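Local coordinates for protein AtxE2 (Asticcacaulis excentricus, PDB 5TXE) that hydrolyses the isopeptide bond of the lasso peptides astexin-2 and astexin-3, recognising their threaded loop and turning them into linear peptides, at residues A[493-499]-A[531-535]; A[471-475]-A[485-489]; A[99-103]-A[154-160]; A[91-95]-A[357-362]; A[169-175]-A[186-190]. The protein carries 1 engineered substitution. All blocks are in the same frame, centred on the assembly; numbering follows the deposited sequence.

Contact 1: residues A[493-499]-A[531-535]; sequences WRNRWNI and TTVHF
Arg496 reaches across from helix 494-512 and lies over Phe535 of helix 528-539. The two short helical segments run nearly at right angles, with a signed crossing angle of -84° and axes 10.2 Å apart. Starting at the root of the arginine, CB rests near CD1 and CE1 of the Phe535 ring. CG makes the closer approach. It sits over one ring face as a CH-pi contact, 3.8 Å from the centroid of the Phe535 ring. CD passes on to the methyl group of Thr531. Bends at chi2 and chi3 then turn the guanidinium flat against that methyl, with Thr531 CG2 over the centre of one face. Arg496 NH2 donates to Thr532 OG1 at 3.0 Å, nearly straight and in the guanidinium plane. NE adds a weak bond to the same oxygen. NH2 also forms a salt bridge with Asp528, outside the two segments.

The far end of the Phe535 ring enters an aromatic cluster. Its edge points at the face of Trp497 in an edge-to-face pair, with planes at 88° and Phe535 CZ 3.5 Å from Trp497 CE2. On another side, Trp493 CB touches Phe535 CE1 at 3.7 Å. The Trp493 ring itself stacks on Phe585.

These helices belong to the alpha/beta-hydrolase domain of the prolyl oligopeptidase family, and helix 528-539 starts just after the nucleophile position, an engineered Ala527. The arginine chain thus serves two chemistries: its methylenes complete an apolar aromatic core, while its buried charge is met by Asp528 and a threonine hydroxyl.

Contact 2: residues A[471-475]-A[485-489]; sequences RSEAS and QSKAE
Ser472 and Glu489 join an ST motif to the helix that follows it in the chain. In this motif Ser472 OG accepts from the backbone N of Ser475, three residues on, at 3.1 Å. It belongs to the loop between strand 463-467 and helix 482-490 of the hydrolase domain.

The polar contacts gather on one carboxylate oxygen. Ser472 OG donates to Glu489 OE2 at 2.7 Å, on the anti side, tilted 23° from the carboxylate plane. Gln485 NE2, one helical turn before the glutamate, donates to the same oxygen at 3.1 Å and comes from above the carboxylate plane. The two donors arrive from opposite faces of that plane, which should fix its rotation. An alanine in place of Glu489 would probably leave the Ser472 hydroxyl and the Gln485 amide without their shared acceptor. Gln485 OE1 has its own bond, from Asn279.

The apolar contacts centre on Ala474. Its CB fits against Glu489 CG at 3.7 Å and Gln485 CG at 3.9 Å. Ala488 lies a little farther off, and Phe479 touches both alanines.

Within the loop, Arg471 NE binds Ser475 OG. That hydroxyl in turn donates to Ser472 O, 2.5 Å from Ser475 OG, in the carbonyl plane and on a lone pair.

Contact 3: residues A[99-103]-A[154-160]; sequences AIDVD and WRASVKG
Val102 fills the middle of this contact, set against the end of strand 150-157 and the turn after it. Its CB lies 3.5 Å from Ser157 O. The CG1 branch reaches the next carbonyl, with Val102 CG1 3.6 Å from Val158 O. With CG1 anti to the carbonyl carbon (chi1 -57°), the CG2 branch is left to face Ala156, with 4.1 Å from Val102 CG2 to Ala156 CB. The methyl of Ala156 also touches Val102 O. At one end, Ile100 CG2 rests on Gly160 CA at 3.9 Å. At the other, Asp103 OD2 comes 3.8 Å from Trp154 CE3. These two side chains cross at about a right angle, with the carboxylate and indole planes 22° apart.

No hydrogen bond links the two segments. Strands 100-104 and 150-157 belong to different antiparallel sheets, so side chains bridge the gap between them. This is consistent with neighbouring blades of the beta-propeller found in the prolyl oligopeptidase family. The short segments run at 146° to each other.

Local features set these groups in place. Val102 and Asp103 both face Met88 in a classic beta bulge of the first sheet. A type I turn from Ser157 to Gly160 brings its carbonyls up to Val102, and a side chain on Gly160 would run tight against Ile100. Farther out, Asp103 OD2 forms a salt bridge with Arg145 and a hydrogen bond with Tyr143. Arg145 also makes a cation-pi contact with Trp154.

Contact 4: residues A[91-95]-A[357-362]; sequences KATDG and QAKRLI
Arg360 spans the gap to Thr93 and provides the one hydrogen bond across this contact. Its NH2 donates to the backbone carbonyl of Thr93, with 2.5 Å from Arg360 NH2 to Thr93 O, which is very short. The N-H points well at the oxygen, at 160°, and Thr93 O lies at the edge of the guanidinium near its plane. Bends at chi2 and chi3 (-134° and -78°) curl the arginine chain so that its end faces the carbonyl.

A second polar bond lies within the hairpin. Arg360 NH1 donates to Gln357 OE1, again very short at 2.5 Å. The exact lengths of both bonds are doubtful, but they place NH2 and NH1 at two different acceptors. A leucine in place of Arg360 would probably leave Thr93 O without this donor and the Gln357 amide with one partner fewer.

Thr93 OG1 and Gln357 NE2 are 3.1 Å apart, but the angle is too poor for a hydrogen bond. Both groups look instead to Gly67, whose carbonyl takes a hydrogen bond from Thr93 OG1 and a weak one from Gln357 NE2.

The apolar part is small. Thr93 CG2 meets Ile362 CG1 at 4.3 Å.

Each segment holds a tight turn: type I from Ala92 to Gly95, type II' from Gln357 to Arg360. The second links strands 350-357 and 360-367 in a beta hairpin with a two-residue loop. The first follows strand 83-92 of a separate antiparallel sheet, an arrangement consistent with neighbouring blades of the family's beta-propeller.

Contact 5: residues A[169-175]-A[186-190]; sequences DAYDIED and YSGRP
Two backbone hydrogen bonds join the segments, Glu174 N donating to Ser187 O at 2.9 Å and Ser187 N to Asp175 O at 3.1 Å, while the short strand segments run at 122° to each other. Beside these bonds, Tyr171 packs over the second segment. Its CG sits between the backbone N and the carbonyl carbon (chi1 49°), which lays the ring against the chain from Gly188 to Pro190. Pro190 CD lies over the centre of one face, a CH-pi contact 3.7 Å from the centroid of the Tyr171 ring. Asp169 CB lies toward the rim of the opposite face. Gly188 lets the ring come close: Tyr171 CE2 is 3.7 Å from Gly188 CA, and a side chain there would clash. A water accepts from Tyr171 OH and donates to Tyr186 O. Ile173 CD1 packs on Tyr186 CD2 at 3.7 Å.

Glu174 and Arg189 form a salt bridge, with Glu174 OE2 accepting from Arg189 NE at 2.9 Å on its syn lone pair. A second water donates to that oxygen and to Asp172 O, and accepts from Arg189 N. Arg189 also bonds Ala119 O through NH1. The whole is the open end of an antiparallel beta hairpin, strands 173-178 and 183-188, the first two strands of a four-stranded sheet.

How the contacts relate
Contacts 1 and 2 lie in the hydrolase domain, their centres 12 Å apart. They touch: Asn495 N meets Glu489 O at 3.0 Å, a probable hydrogen bond where helix 482-490 gives way to helix 494-512. Contact 1 is nearer to catalysis. The Thr531 side chain is about 7 Å from that of the engineered Ala527 and packs on the bound peptide; the Arg496 side chain is about 7 Å from that of Tyr438. Contacts 3, 4 and 5 lie away from the annotated sites, centres 39 to 48 Å from those of contacts 1 and 2. Contacts 3 and 4 share a sheet through neighbouring strands 83-92 and 100-104. Contact 5 comes within about 8 Å of contact 3, nearest atoms.

Contact 1: residues A[493-499]-A[531-535]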
# COMPACT_ATOMS: atom_id res chain seq x y z
N TRP A 493 17.28 -6.39 17.06
CA TRP A 493 16.61 -6.92 15.91
C TRP A 493 15.66 -8.09 16.26
O TRP A 493 15.47 -9.00 15.48
CB TRP A 493 17.64 -7.38 14.89
CG TRP A 493 18.48 -6.22 14.32
CD1 TRP A 493 19.76 -5.86 14.67
CD2 TRP A 493 18.08 -5.30 13.30
NE1 TRP A 493 20.18 -4.80 13.91
CE2 TRP A 493 19.15 -4.43 13.09
CE3 TRP A 493 16.93 -5.15 12.55
CZ2 TRP A 493 19.10 -3.43 12.15
CZ3 TRP A 493 16.87 -4.14 11.62
CH2 TRP A 493 17.95 -3.31 11.42
N ARG A 494 15.02 -8.02 17.41
CA ARG A 494 14.19 -9.14 17.88
C ARG A 494 13.08 -9.46 16.88
O ARG A 494 12.93 -10.59 16.50
CB ARG A 494 13.62 -8.86 19.31
CG ARG A 494 14.64 -9.12 20.45
CD ARG A 494 14.24 -8.57 21.86
NE ARG A 494 13.05 -9.31 22.34
CZ ARG A 494 12.74 -9.56 23.61
NH1 ARG A 494 13.49 -9.15 24.62
NH2 ARG A 494 11.63 -10.24 23.87
N ASN A 495 12.35 -8.45 16.40
CA ASN A 495 11.29 -8.76 15.45
C ASN A 495 11.81 -9.22 14.08
O ASN A 495 11.16 -10.03 13.43
CB ASN A 495 10.30 -7.60 15.27
CG ASN A 495 9.00 -8.07 14.59
OD1 ASN A 495 8.46 -9.12 14.94
ND2 ASN A 495 8.53 -7.31 13.63
N ARG A 496 12.96 -8.75 13.65
CA ARG A 496 13.46 -9.19 12.41
C ARG A 496 13.78 -10.63 12.48
O ARG A 496 13.58 -11.37 11.49
CB ARG A 496 14.75 -8.45 12.05
CG ARG A 496 14.82 -8.08 10.60
CD ARG A 496 13.91 -6.88 10.52
NE ARG A 496 13.05 -6.93 9.43
CZ ARG A 496 12.15 -6.01 9.16
NH1 ARG A 496 12.02 -4.95 9.93
NH2 ARG A 496 11.41 -6.14 8.09
N TRP A 497 14.32 -11.08 13.63
CA TRP A 497 14.50 -12.56 13.81
C TRP A 497 13.18 -13.33 13.80
O TRP A 497 13.10 -14.42 13.28
CB TRP A 497 15.21 -12.85 15.11
CG TRP A 497 16.67 -12.69 15.07
CD1 TRP A 497 17.45 -11.72 15.70
CD2 TRP A 497 17.56 -13.57 14.41
NE1 TRP A 497 18.77 -11.97 15.45
CE2 TRP A 497 18.86 -13.09 14.65
CE3 TRP A 497 17.39 -14.71 13.63
CZ2 TRP A 497 19.97 -13.71 14.14
CZ3 TRP A 497 18.49 -15.33 13.13
CH2 TRP A 497 19.77 -14.83 13.38
N ASN A 498 12.15 -12.79 14.41
CA ASN A 498 10.83 -13.47 14.37
C ASN A 498 10.34 -13.61 12.93
O ASN A 498 9.74 -14.64 12.52
CB ASN A 498 9.81 -12.65 15.18
CG ASN A 498 8.36 -13.19 15.07
OD1 ASN A 498 8.10 -14.40 15.23
ND2 ASN A 498 7.41 -12.28 14.79
N ILE A 499 10.55 -12.55 12.15
CA ILE A 499 10.21 -12.64 10.73
C ILE A 499 11.02 -13.70 10.00
O ILE A 499 10.49 -14.53 9.25
CB ILE A 499 10.30 -11.25 10.05
CG1 ILE A 499 9.18 -10.39 10.60
CG2 ILE A 499 10.13 -11.40 8.54
CD1 ILE A 499 9.42 -8.92 10.43
N THR A 531 14.24 -4.77 4.09
CA THR A 531 15.02 -4.91 5.34
C THR A 531 15.17 -6.41 5.66
O THR A 531 16.23 -6.90 6.08
CB THR A 531 14.29 -4.19 6.46
OG1 THR A 531 13.97 -2.85 6.06
CG2 THR A 531 15.09 -4.12 7.74
N THR A 532 14.11 -7.16 5.43
CA THR A 532 14.12 -8.59 5.70
C THR A 532 15.07 -9.26 4.76
O THR A 532 15.75 -10.16 5.13
CB THR A 532 12.68 -9.18 5.61
OG1 THR A 532 11.92 -8.73 6.72
CG2 THR A 532 12.67 -10.67 5.56
N VAL A 533 15.12 -8.83 3.52
CA VAL A 533 16.08 -9.41 2.62
C VAL A 533 17.49 -9.19 3.09
O VAL A 533 18.31 -10.10 3.01
CB VAL A 533 16.01 -8.81 1.24
CG1 VAL A 533 17.12 -9.35 0.36
CG2 VAL A 533 14.66 -9.15 0.61
N HIS A 534 17.79 -8.00 3.58
CA HIS A 534 19.18 -7.67 3.92
C HIS A 534 19.56 -8.50 5.14
O HIS A 534 20.61 -9.13 5.17
CB HIS A 534 19.41 -6.16 4.19
CG HIS A 534 18.92 -5.27 3.09
ND1 HIS A 534 18.36 -4.03 3.31
CD2 HIS A 534 18.83 -5.49 1.75
CE1 HIS A 534 18.00 -3.51 2.16
NE2 HIS A 534 18.26 -4.38 1.20
N PHE A 535 18.68 -8.47 6.11
CA PHE A 535 18.83 -9.30 7.34
C PHE A 535 18.95 -10.77 7.02
O PHE A 535 19.78 -11.48 7.58
CB PHE A 535 17.62 -9.08 8.27
CG PHE A 535 17.82 -9.60 9.67
CD1 PHE A 535 18.49 -8.84 10.60
CD2 PHE A 535 17.43 -10.89 10.00
CE1 PHE A 535 18.69 -9.31 11.88
CE2 PHE A 535 17.59 -11.38 11.29
CZ PHE A 535 18.23 -10.58 12.23

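Contact 2: residues A[471-475]-A[485-489]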
# COMPACT_ATOMS: atom_id res chain seq x y z
N ARG A 471 2.34 -10.78 13.10
CA ARG A 471 2.41 -9.93 14.28
C ARG A 471 3.70 -10.09 15.07
O ARG A 471 4.30 -11.20 15.13
CB ARG A 471 1.19 -10.18 15.17
CG ARG A 471 -0.06 -9.50 14.62
CD ARG A 471 -1.22 -9.50 15.61
NE ARG A 471 -0.93 -8.80 16.87
CZ ARG A 471 -1.71 -8.85 17.96
NH1 ARG A 471 -2.84 -9.55 17.95
NH2 ARG A 471 -1.35 -8.21 19.06
N SER A 472 4.17 -8.97 15.64
CA SER A 472 5.36 -9.04 16.45
C SER A 472 4.98 -9.44 17.89
O SER A 472 3.85 -9.23 18.30
CB SER A 472 6.07 -7.70 16.51
OG SER A 472 5.24 -6.77 17.16
N GLU A 473 5.94 -9.97 18.64
CA GLU A 473 5.76 -10.23 20.08
C GLU A 473 5.36 -8.95 20.82
O GLU A 473 4.47 -8.95 21.66
CB GLU A 473 7.05 -10.82 20.67
CG GLU A 473 7.45 -12.16 20.02
CD GLU A 473 8.81 -12.73 20.44
OE1 GLU A 473 8.99 -12.94 21.66
OE2 GLU A 473 9.69 -12.99 19.56
N ALA A 474 6.02 -7.84 20.47
CA ALA A 474 5.77 -6.54 21.10
C ALA A 474 4.34 -6.10 20.92
O ALA A 474 3.81 -5.37 21.75
CB ALA A 474 6.69 -5.48 20.53
N SER A 475 3.71 -6.46 19.81
CA SER A 475 2.32 -6.07 19.59
C SER A 475 1.35 -6.77 20.58
O SER A 475 0.21 -6.35 20.71
CB SER A 475 1.90 -6.39 18.17
OG SER A 475 1.81 -7.80 17.99
N GLN A 485 6.78 1.04 20.67
CA GLN A 485 6.65 -0.37 20.35
C GLN A 485 7.75 -0.73 19.37
O GLN A 485 8.39 -1.79 19.49
CB GLN A 485 5.29 -0.66 19.69
CG GLN A 485 5.01 -2.15 19.48
CD GLN A 485 3.64 -2.40 18.83
OE1 GLN A 485 2.60 -1.99 19.36
NE2 GLN A 485 3.65 -3.07 17.71
N SER A 486 7.91 0.14 18.36
CA SER A 486 8.94 0.00 17.34
C SER A 486 10.31 -0.14 17.99
O SER A 486 11.09 -0.98 17.58
CB SER A 486 8.96 1.18 16.33
OG SER A 486 10.04 0.99 15.41
N LYS A 487 10.55 0.66 19.02
CA LYS A 487 11.81 0.63 19.71
C LYS A 487 12.05 -0.74 20.34
O LYS A 487 13.15 -1.31 20.19
CB LYS A 487 11.83 1.71 20.75
CG LYS A 487 13.16 1.95 21.37
CD LYS A 487 13.00 3.13 22.32
CE LYS A 487 14.06 3.11 23.39
NZ LYS A 487 15.41 3.19 22.77
N ALA A 488 11.03 -1.31 20.95
CA ALA A 488 11.16 -2.70 21.42
C ALA A 488 11.37 -3.73 20.29
O ALA A 488 12.15 -4.67 20.45
CB ALA A 488 9.93 -3.10 22.23
N GLU A 489 10.68 -3.58 19.16
CA GLU A 489 10.86 -4.52 18.01
C GLU A 489 12.28 -4.52 17.39
O GLU A 489 12.77 -5.56 16.93
CB GLU A 489 9.84 -4.23 16.91
CG GLU A 489 8.41 -4.45 17.37
CD GLU A 489 7.36 -3.90 16.41
OE1 GLU A 489 7.66 -3.00 15.60
OE2 GLU A 489 6.20 -4.34 16.52

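Contact 3: residues A[99-103]-A[154-160]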
# COMPACT_ATOMS: atom_id res chain seq x y z
N ALA A 99 -21.81 0.68 -17.15
CA ALA A 99 -21.06 1.83 -16.67
C ALA A 99 -20.78 2.78 -17.81
O ALA A 99 -20.66 2.36 -18.94
CB ALA A 99 -19.74 1.35 -16.10
N ILE A 100 -20.64 4.04 -17.47
CA ILE A 100 -20.39 5.13 -18.37
C ILE A 100 -19.08 5.80 -17.93
O ILE A 100 -18.94 6.11 -16.76
CB ILE A 100 -21.49 6.24 -18.22
CG1 ILE A 100 -22.87 5.77 -18.69
CG2 ILE A 100 -21.11 7.50 -18.99
CD1 ILE A 100 -22.81 5.04 -20.02
N ASP A 101 -18.18 6.11 -18.86
CA ASP A 101 -17.03 6.97 -18.57
C ASP A 101 -17.48 8.40 -18.62
O ASP A 101 -17.92 8.85 -19.66
CB ASP A 101 -15.94 6.72 -19.60
CG ASP A 101 -15.32 5.31 -19.47
OD1 ASP A 101 -15.34 4.72 -18.37
OD2 ASP A 101 -14.79 4.77 -20.48
N VAL A 102 -17.38 9.14 -17.53
CA VAL A 102 -17.79 10.54 -17.57
C VAL A 102 -16.62 11.51 -17.69
O VAL A 102 -16.84 12.74 -17.79
CB VAL A 102 -18.63 10.92 -16.32
CG1 VAL A 102 -19.84 10.02 -16.21
CG2 VAL A 102 -17.84 10.83 -15.02
N ASP A 103 -15.39 11.00 -17.60
CA ASP A 103 -14.17 11.77 -17.89
C ASP A 103 -13.09 10.74 -18.19
O ASP A 103 -13.17 9.61 -17.69
CB ASP A 103 -13.71 12.63 -16.71
CG ASP A 103 -12.50 13.54 -17.06
OD1 ASP A 103 -12.32 13.83 -18.26
OD2 ASP A 103 -11.73 13.98 -16.14
N TRP A 154 -11.99 19.38 -11.32
CA TRP A 154 -12.73 19.19 -12.50
C TRP A 154 -14.18 18.92 -12.11
O TRP A 154 -14.46 18.42 -11.04
CB TRP A 154 -12.19 18.02 -13.35
CG TRP A 154 -10.92 18.34 -14.13
CD1 TRP A 154 -9.77 18.81 -13.62
CD2 TRP A 154 -10.70 18.22 -15.53
NE1 TRP A 154 -8.84 19.01 -14.61
CE2 TRP A 154 -9.39 18.63 -15.80
CE3 TRP A 154 -11.50 17.78 -16.60
CZ2 TRP A 154 -8.83 18.61 -17.08
CZ3 TRP A 154 -10.96 17.80 -17.89
CH2 TRP A 154 -9.64 18.23 -18.11
N ARG A 155 -15.07 19.24 -13.04
CA ARG A 155 -16.50 19.01 -12.93
C ARG A 155 -16.98 18.20 -14.09
O ARG A 155 -16.70 18.55 -15.22
CB ARG A 155 -17.20 20.35 -12.94
CG ARG A 155 -18.71 20.26 -12.92
CD ARG A 155 -19.21 21.68 -12.87
NE ARG A 155 -20.65 21.71 -12.88
CZ ARG A 155 -21.38 21.86 -13.98
NH1 ARG A 155 -20.77 22.00 -15.16
NH2 ARG A 155 -22.71 21.86 -13.89
N ALA A 156 -17.67 17.12 -13.84
CA ALA A 156 -18.13 16.24 -14.90
C ALA A 156 -19.66 16.06 -14.85
O ALA A 156 -20.23 15.92 -13.78
CB ALA A 156 -17.48 14.87 -14.78
N SER A 157 -20.30 15.98 -16.01
CA SER A 157 -21.72 15.62 -16.10
C SER A 157 -21.89 14.12 -15.99
O SER A 157 -21.14 13.36 -16.59
CB SER A 157 -22.33 16.14 -17.41
OG SER A 157 -23.66 15.71 -17.57
N VAL A 158 -22.86 13.67 -15.21
CA VAL A 158 -22.95 12.23 -14.88
C VAL A 158 -23.58 11.32 -15.93
O VAL A 158 -23.46 10.09 -15.81
CB VAL A 158 -23.67 11.94 -13.55
CG1 VAL A 158 -23.03 12.71 -12.39
CG2 VAL A 158 -25.17 12.23 -13.67
N LYS A 159 -24.21 11.84 -16.98
CA LYS A 159 -24.64 10.88 -18.02
C LYS A 159 -23.59 10.78 -19.16
O LYS A 159 -23.81 10.04 -20.13
CB LYS A 159 -26.07 11.13 -18.53
CG LYS A 159 -27.18 10.32 -17.82
CD LYS A 159 -28.55 11.02 -17.82
CE LYS A 159 -29.38 10.66 -16.58
NZ LYS A 159 -30.85 10.89 -16.73
N GLY A 160 -22.45 11.48 -19.03
CA GLY A 160 -21.30 11.31 -19.93
C GLY A 160 -20.92 12.44 -20.83
O GLY A 160 -20.01 12.31 -21.64

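Contact 4: residues A[91-95]-A[357-362]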
# COMPACT_ATOMS: atom_id res chain seq x y z
N LYS A 91 -21.76 4.16 -12.47
CA LYS A 91 -22.42 2.87 -12.69
C LYS A 91 -23.69 2.80 -11.81
O LYS A 91 -23.64 3.11 -10.62
CB LYS A 91 -21.48 1.76 -12.30
CG LYS A 91 -22.12 0.40 -12.19
CD LYS A 91 -22.54 -0.13 -13.54
CE LYS A 91 -22.78 -1.63 -13.42
NZ LYS A 91 -23.11 -2.24 -14.71
N ALA A 92 -24.82 2.42 -12.40
CA ALA A 92 -26.08 2.31 -11.62
C ALA A 92 -25.94 1.17 -10.65
O ALA A 92 -25.48 0.08 -11.02
CB ALA A 92 -27.27 2.06 -12.54
N THR A 93 -26.32 1.41 -9.40
CA THR A 93 -26.17 0.38 -8.40
C THR A 93 -27.14 -0.78 -8.59
O THR A 93 -26.90 -1.83 -8.04
CB THR A 93 -26.29 0.94 -7.00
OG1 THR A 93 -27.53 1.63 -6.88
CG2 THR A 93 -25.20 1.93 -6.77
N ASP A 94 -28.17 -0.65 -9.41
CA ASP A 94 -29.07 -1.81 -9.66
C ASP A 94 -28.54 -2.84 -10.64
O ASP A 94 -29.16 -3.86 -10.86
CB ASP A 94 -30.49 -1.34 -10.10
CG ASP A 94 -30.52 -0.68 -11.48
OD1 ASP A 94 -29.59 -0.83 -12.30
OD2 ASP A 94 -31.52 0.02 -11.75
N GLY A 95 -27.41 -2.57 -11.28
CA GLY A 95 -26.83 -3.57 -12.16
C GLY A 95 -27.41 -3.65 -13.55
O GLY A 95 -26.92 -4.42 -14.36
N GLN A 357 -26.38 1.77 0.77
CA GLN A 357 -27.65 2.20 0.17
C GLN A 357 -28.76 1.24 0.66
O GLN A 357 -28.82 0.07 0.23
CB GLN A 357 -27.60 2.11 -1.37
CG GLN A 357 -28.98 2.24 -2.07
CD GLN A 357 -29.18 1.20 -3.17
OE1 GLN A 357 -29.15 -0.00 -2.91
NE2 GLN A 357 -29.39 1.66 -4.39
N ALA A 358 -29.66 1.78 1.47
CA ALA A 358 -30.73 1.00 2.09
C ALA A 358 -30.19 -0.27 2.74
O ALA A 358 -29.42 -0.17 3.69
CB ALA A 358 -31.82 0.69 1.06
N LYS A 359 -30.53 -1.44 2.19
CA LYS A 359 -30.08 -2.72 2.71
C LYS A 359 -29.01 -3.44 1.85
O LYS A 359 -28.82 -4.68 1.91
CB LYS A 359 -31.30 -3.59 2.99
CG LYS A 359 -31.86 -3.27 4.35
CD LYS A 359 -33.14 -4.03 4.60
CE LYS A 359 -33.87 -3.35 5.75
NZ LYS A 359 -35.22 -3.90 5.96
N ARG A 360 -28.29 -2.64 1.06
CA ARG A 360 -27.04 -3.11 0.45
C ARG A 360 -25.83 -2.25 0.83
O ARG A 360 -25.91 -1.06 1.12
CB ARG A 360 -27.17 -3.34 -1.07
CG ARG A 360 -28.29 -2.60 -1.76
CD ARG A 360 -29.07 -3.51 -2.70
NE ARG A 360 -28.39 -3.74 -3.98
CZ ARG A 360 -28.22 -2.82 -4.93
NH1 ARG A 360 -28.63 -1.55 -4.78
NH2 ARG A 360 -27.60 -3.16 -6.05
N LEU A 361 -24.70 -2.92 0.85
CA LEU A 361 -23.41 -2.30 0.90
C LEU A 361 -22.86 -2.36 -0.53
O LEU A 361 -22.93 -3.39 -1.18
CB LEU A 361 -22.54 -3.13 1.85
CG LEU A 361 -21.63 -2.41 2.81
CD1 LEU A 361 -22.31 -1.23 3.48
CD2 LEU A 361 -21.14 -3.41 3.84
N ILE A 362 -22.36 -1.24 -1.01
CA ILE A 362 -21.57 -1.24 -2.24
C ILE A 362 -20.11 -1.08 -1.88
O ILE A 362 -19.74 -0.09 -1.24
CB ILE A 362 -22.01 -0.09 -3.14
CG1 ILE A 362 -23.42 -0.43 -3.65
CG2 ILE A 362 -21.17 -0.03 -4.40
CD1 ILE A 362 -24.57 0.07 -2.86

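Contact 5: residues A[169-175]-A[186-190]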
# COMPACT_ATOMS: atom_id res chain seq x y z
N ASP A 169 -5.44 27.12 -9.29
CA ASP A 169 -4.74 28.22 -8.67
C ASP A 169 -3.22 28.09 -8.81
O ASP A 169 -2.73 27.15 -9.41
CB ASP A 169 -5.23 28.31 -7.23
CG ASP A 169 -5.38 29.76 -6.73
OD1 ASP A 169 -4.45 30.59 -7.00
OD2 ASP A 169 -6.41 30.05 -6.04
N ALA A 170 -2.48 29.03 -8.25
CA ALA A 170 -1.00 28.91 -8.16
C ALA A 170 -0.51 27.69 -7.36
O ALA A 170 0.65 27.29 -7.47
CB ALA A 170 -0.41 30.16 -7.55
N TYR A 171 -1.40 27.07 -6.60
CA TYR A 171 -1.05 25.91 -5.79
C TYR A 171 -1.92 24.77 -6.21
O TYR A 171 -3.02 24.97 -6.84
CB TYR A 171 -1.22 26.25 -4.31
CG TYR A 171 -2.54 26.90 -3.96
CD1 TYR A 171 -2.71 28.29 -4.00
CD2 TYR A 171 -3.59 26.13 -3.55
CE1 TYR A 171 -3.91 28.89 -3.66
CE2 TYR A 171 -4.80 26.71 -3.20
CZ TYR A 171 -4.96 28.09 -3.27
OH TYR A 171 -6.14 28.64 -2.91
N ASP A 172 -1.46 23.55 -5.91
CA ASP A 172 -2.30 22.39 -6.14
C ASP A 172 -3.53 22.42 -5.22
O ASP A 172 -3.39 22.68 -4.00
CB ASP A 172 -1.57 21.07 -5.86
CG ASP A 172 -0.46 20.77 -6.88
OD1 ASP A 172 -0.54 21.17 -8.10
OD2 ASP A 172 0.46 20.08 -6.42
N ILE A 173 -4.70 22.09 -5.76
CA ILE A 173 -5.87 22.01 -4.92
C ILE A 173 -5.77 20.68 -4.19
O ILE A 173 -5.49 19.65 -4.81
CB ILE A 173 -7.16 21.99 -5.72
CG1 ILE A 173 -7.28 23.20 -6.66
CG2 ILE A 173 -8.36 21.92 -4.77
CD1 ILE A 173 -6.85 24.50 -6.03
N GLU A 174 -6.08 20.68 -2.89
CA GLU A 174 -5.95 19.47 -2.04
C GLU A 174 -7.24 18.79 -1.71
O GLU A 174 -7.23 17.63 -1.36
CB GLU A 174 -5.17 19.79 -0.76
CG GLU A 174 -3.71 20.10 -1.09
CD GLU A 174 -2.86 20.60 0.06
OE1 GLU A 174 -3.27 20.47 1.25
OE2 GLU A 174 -1.75 21.13 -0.22
N ASP A 175 -8.38 19.51 -1.83
CA ASP A 175 -9.68 18.92 -1.55
C ASP A 175 -10.77 19.87 -2.02
O ASP A 175 -10.54 21.06 -2.22
CB ASP A 175 -9.88 18.71 -0.03
CG ASP A 175 -10.82 17.54 0.30
OD1 ASP A 175 -11.46 16.92 -0.60
OD2 ASP A 175 -10.97 17.27 1.50
N TYR A 186 -12.97 24.77 -1.59
CA TYR A 186 -11.74 24.07 -1.87
C TYR A 186 -10.60 24.61 -1.07
O TYR A 186 -10.66 25.73 -0.56
CB TYR A 186 -11.40 24.16 -3.36
CG TYR A 186 -10.95 25.53 -3.86
CD1 TYR A 186 -11.87 26.50 -4.29
CD2 TYR A 186 -9.61 25.83 -3.99
CE1 TYR A 186 -11.46 27.74 -4.82
CE2 TYR A 186 -9.21 27.08 -4.51
CZ TYR A 186 -10.15 28.03 -4.92
OH TYR A 186 -9.74 29.25 -5.44
N SER A 187 -9.59 23.75 -0.90
CA SER A 187 -8.47 24.02 -0.01
C SER A 187 -7.13 23.83 -0.70
O SER A 187 -7.04 23.15 -1.72
CB SER A 187 -8.51 23.06 1.19
OG SER A 187 -8.42 21.72 0.80
N GLY A 188 -6.10 24.41 -0.11
CA GLY A 188 -4.70 24.14 -0.53
C GLY A 188 -3.74 25.05 0.19
O GLY A 188 -4.15 25.74 1.12
N ARG A 189 -2.48 25.14 -0.28
CA ARG A 189 -1.44 25.78 0.47
C ARG A 189 -0.58 26.75 -0.32
O ARG A 189 0.56 26.47 -0.64
CB ARG A 189 -0.57 24.71 1.15
CG ARG A 189 -1.34 23.88 2.18
CD ARG A 189 -0.52 22.81 2.90
NE ARG A 189 0.00 21.84 1.96
CZ ARG A 189 0.98 20.99 2.25
NH1 ARG A 189 1.51 20.95 3.46
NH2 ARG A 189 1.40 20.15 1.34
N PRO A 190 -1.11 27.95 -0.56
CA PRO A 190 -0.29 28.93 -1.25
C PRO A 190 0.96 29.21 -0.47
O PRO A 190 1.96 29.59 -1.06
CB PRO A 190 -1.19 30.18 -1.28
CG PRO A 190 -2.25 29.94 -0.26
CD PRO A 190 -2.47 28.46 -0.29
O HOH W 1 -8.17 27.15 -1.23
O HOH W 2 -1.65 23.15 -2.17